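Side-chain contact in BH2602 protein (Bacillus halodurans, PDB 3NWZ), which is probably a hot-dog-fold acyl-CoA thioesterase that binds coenzyme A, although its physiological substrate is not established: residues K26-L29 / S30-D34. Residues are numbered along the deposited sequence; the frame is centred on the assembly and turned at random.
Sequences KDVL and SSIVD
Val28 and Ile32 run alongside each other, one turn apart on the helix, and meet through CG1 of Val28 and CD1 of Ile32, 3.8 Å apart. Ile32 reaches its partner with an extended chain: chi2 of -175° carries CD1 past CG1 to the methyl of the valine. The next row is made by Leu29. With CG anti to its own N (chi1 -178°), the leucine turns toward the next turn, where CD1 lies 3.7 Å from CG2 of Val33 and, more loosely, 4.2 Å from CG2 of Ile32. It crosses the isoleucine almost at right angles and the valine at a slant. Val33 CG2 meets both CG and CD1 of the leucine, Ile32 CG2 only CD1, though the placing of the Val33 methyl is less certain.

Beneath this apolar side the backbone follows the i to i+4 alpha-helical pattern. The bond from Ile32 N to Val28 O measures 3.0 Å with an N-H...O angle of 164°. The two bonds just before it, Ser30 N to Lys26 O and Ser31 N to Asp27 O, are weak.

The polar side is looser. Asp27 is exposed to solvent, and Ser30 CB lies against the carbonyls of Lys26 and Asp27, 3.3 Å from Asp27 O. Met14 of a second subunit packs on Ser30 and Asp34.

All these residues belong to helix 23-40, which lies away from the CoA-binding residues. Phe17 and Leu18, in the loop leading into this helix, pack on Leu29, whereas Tyr47 and Leu51 of the second subunit lie against Val28 and Ile32; the apolar side therefore joins the N-terminal segment to the subunit interface, apart from the antiparallel sheet of the hot-dog domain.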
ATOM      1  N   LYS A  26     -21.806   3.223  30.543  1.00 64.01           N
ATOM      2  CA  LYS A  26     -22.131   4.532  31.101  1.00 59.12           C
ATOM      3  C   LYS A  26     -20.912   5.430  30.976  1.00 51.65           C
ATOM      4  O   LYS A  26     -21.024   6.644  30.811  1.00 56.14           O
ATOM      5  CB  LYS A  26     -22.541   4.423  32.572  1.00 60.66           C
ATOM      6  CG  LYS A  26     -23.970   3.951  32.810  1.00 60.39           C
ATOM      7  CD  LYS A  26     -24.241   3.863  34.304  1.00 70.81           C
ATOM      8  CE  LYS A  26     -25.681   3.500  34.617  1.00 76.46           C
ATOM      9  NZ  LYS A  26     -25.944   3.519  36.087  1.00 71.88           N
ATOM     10  N   ASP A  27     -19.737   4.823  31.053  1.00 42.53           N
ATOM     11  CA  ASP A  27     -18.494   5.575  30.937  1.00 61.11           C
ATOM     12  C   ASP A  27     -18.343   6.106  29.511  1.00 70.67           C
ATOM     13  O   ASP A  27     -17.891   7.234  29.296  1.00 67.95           O
ATOM     14  CB  ASP A  27     -17.307   4.671  31.258  1.00 73.78           C
ATOM     15  CG  ASP A  27     -16.093   5.448  31.664  1.00 84.47           C
ATOM     16  OD1 ASP A  27     -15.918   5.655  32.886  1.00 85.56           O
ATOM     17  OD2 ASP A  27     -15.329   5.862  30.764  1.00 88.64           O
ATOM     18  N   VAL A  28     -18.713   5.280  28.539  1.00 63.81           N
ATOM     19  CA  VAL A  28     -18.613   5.681  27.152  1.00 55.55           C
ATOM     20  C   VAL A  28     -19.432   6.930  26.889  1.00 49.68           C
ATOM     21  O   VAL A  28     -18.860   7.995  26.608  1.00 53.62           O
ATOM     22  CB  VAL A  28     -19.096   4.576  26.191  1.00 52.24           C
ATOM     23  CG1 VAL A  28     -19.178   5.131  24.757  1.00 52.83           C
ATOM     24  CG2 VAL A  28     -18.151   3.397  26.241  1.00 48.77           C
ATOM     25  N   LEU A  29     -20.761   6.797  26.984  1.00 36.04           N
ATOM     26  CA  LEU A  29     -21.681   7.907  26.731  1.00 41.08           C
ATOM     27  C   LEU A  29     -21.234   9.215  27.359  1.00 42.45           C
ATOM     28  O   LEU A  29     -21.368  10.286  26.766  1.00 39.07           O
ATOM     29  CB  LEU A  29     -23.063   7.571  27.242  1.00 32.77           C
ATOM     30  CG  LEU A  29     -24.124   8.641  26.976  1.00 49.44           C
ATOM     31  CD1 LEU A  29     -24.108   8.982  25.507  1.00 48.05           C
ATOM     32  CD2 LEU A  29     -25.504   8.138  27.390  1.00 57.29           C
ATOM     33  N   SER A  30     -20.701   9.120  28.566  1.00 48.79           N
ATOM     34  CA  SER A  30     -20.215  10.290  29.277  1.00 51.33           C
ATOM     35  C   SER A  30     -19.217  11.033  28.379  1.00 48.07           C
ATOM     36  O   SER A  30     -19.331  12.250  28.173  1.00 36.05           O
ATOM     37  CB  SER A  30     -19.544   9.843  30.577  1.00 51.33           C
ATOM     38  OG  SER A  30     -19.266  10.939  31.417  1.00 53.51           O
ATOM     39  N   SER A  31     -18.251  10.295  27.834  1.00 41.83           N
ATOM     40  CA  SER A  31     -17.255  10.894  26.963  1.00 45.50           C
ATOM     41  C   SER A  31     -17.967  11.428  25.752  1.00 47.97           C
ATOM     42  O   SER A  31     -17.825  12.600  25.395  1.00 43.36           O
ATOM     43  CB  SER A  31     -16.212   9.862  26.532  1.00 54.89           C
ATOM     44  OG  SER A  31     -15.208   9.704  27.518  1.00 71.24           O
ATOM     45  N   ILE A  32     -18.745  10.557  25.118  1.00 44.28           N
ATOM     46  CA  ILE A  32     -19.492  10.949  23.937  1.00 50.23           C
ATOM     47  C   ILE A  32     -20.218  12.260  24.173  1.00 46.42           C
ATOM     48  O   ILE A  32     -20.075  13.186  23.381  1.00 43.97           O
ATOM     49  CB  ILE A  32     -20.505   9.863  23.518  1.00 53.51           C
ATOM     50  CG1 ILE A  32     -19.749   8.689  22.893  1.00 57.32           C
ATOM     51  CG2 ILE A  32     -21.519  10.435  22.541  1.00 44.85           C
ATOM     52  CD1 ILE A  32     -20.634   7.607  22.332  1.00 64.73           C
ATOM     53  N   VAL A  33     -20.986  12.363  25.255  1.00 47.48           N
ATOM     54  CA  VAL A  33     -21.689  13.618  25.491  1.00 56.50           C
ATOM     55  C   VAL A  33     -20.680  14.780  25.541  1.00 53.91           C
ATOM     56  O   VAL A  33     -20.909  15.824  24.927  1.00 40.41           O
ATOM     57  CB  VAL A  33     -22.533  13.590  26.802  1.00 50.31           C
ATOM     58  CG1 VAL A  33     -23.532  14.757  26.796  1.00 39.10           C
ATOM     59  CG2 VAL A  33     -23.281  12.271  26.929  1.00 57.25           C
ATOM     60  N   ASP A  34     -19.566  14.603  26.256  1.00 50.17           N
ATOM     61  CA  ASP A  34     -18.542  15.652  26.326  1.00 36.58           C
ATOM     62  C   ASP A  34     -18.116  16.030  24.907  1.00 44.22           C
ATOM     63  O   ASP A  34     -17.996  17.206  24.567  1.00 49.44           O
ATOM     64  CB  ASP A  34     -17.287  15.171  27.070  1.00 43.60           C
ATOM     65  CG  ASP A  34     -17.509  14.979  28.552  1.00 63.83           C
ATOM     66  OD1 ASP A  34     -18.157  15.841  29.182  1.00 75.89           O
ATOM     67  OD2 ASP A  34     -17.007  13.971  29.087  1.00 62.82           O
TER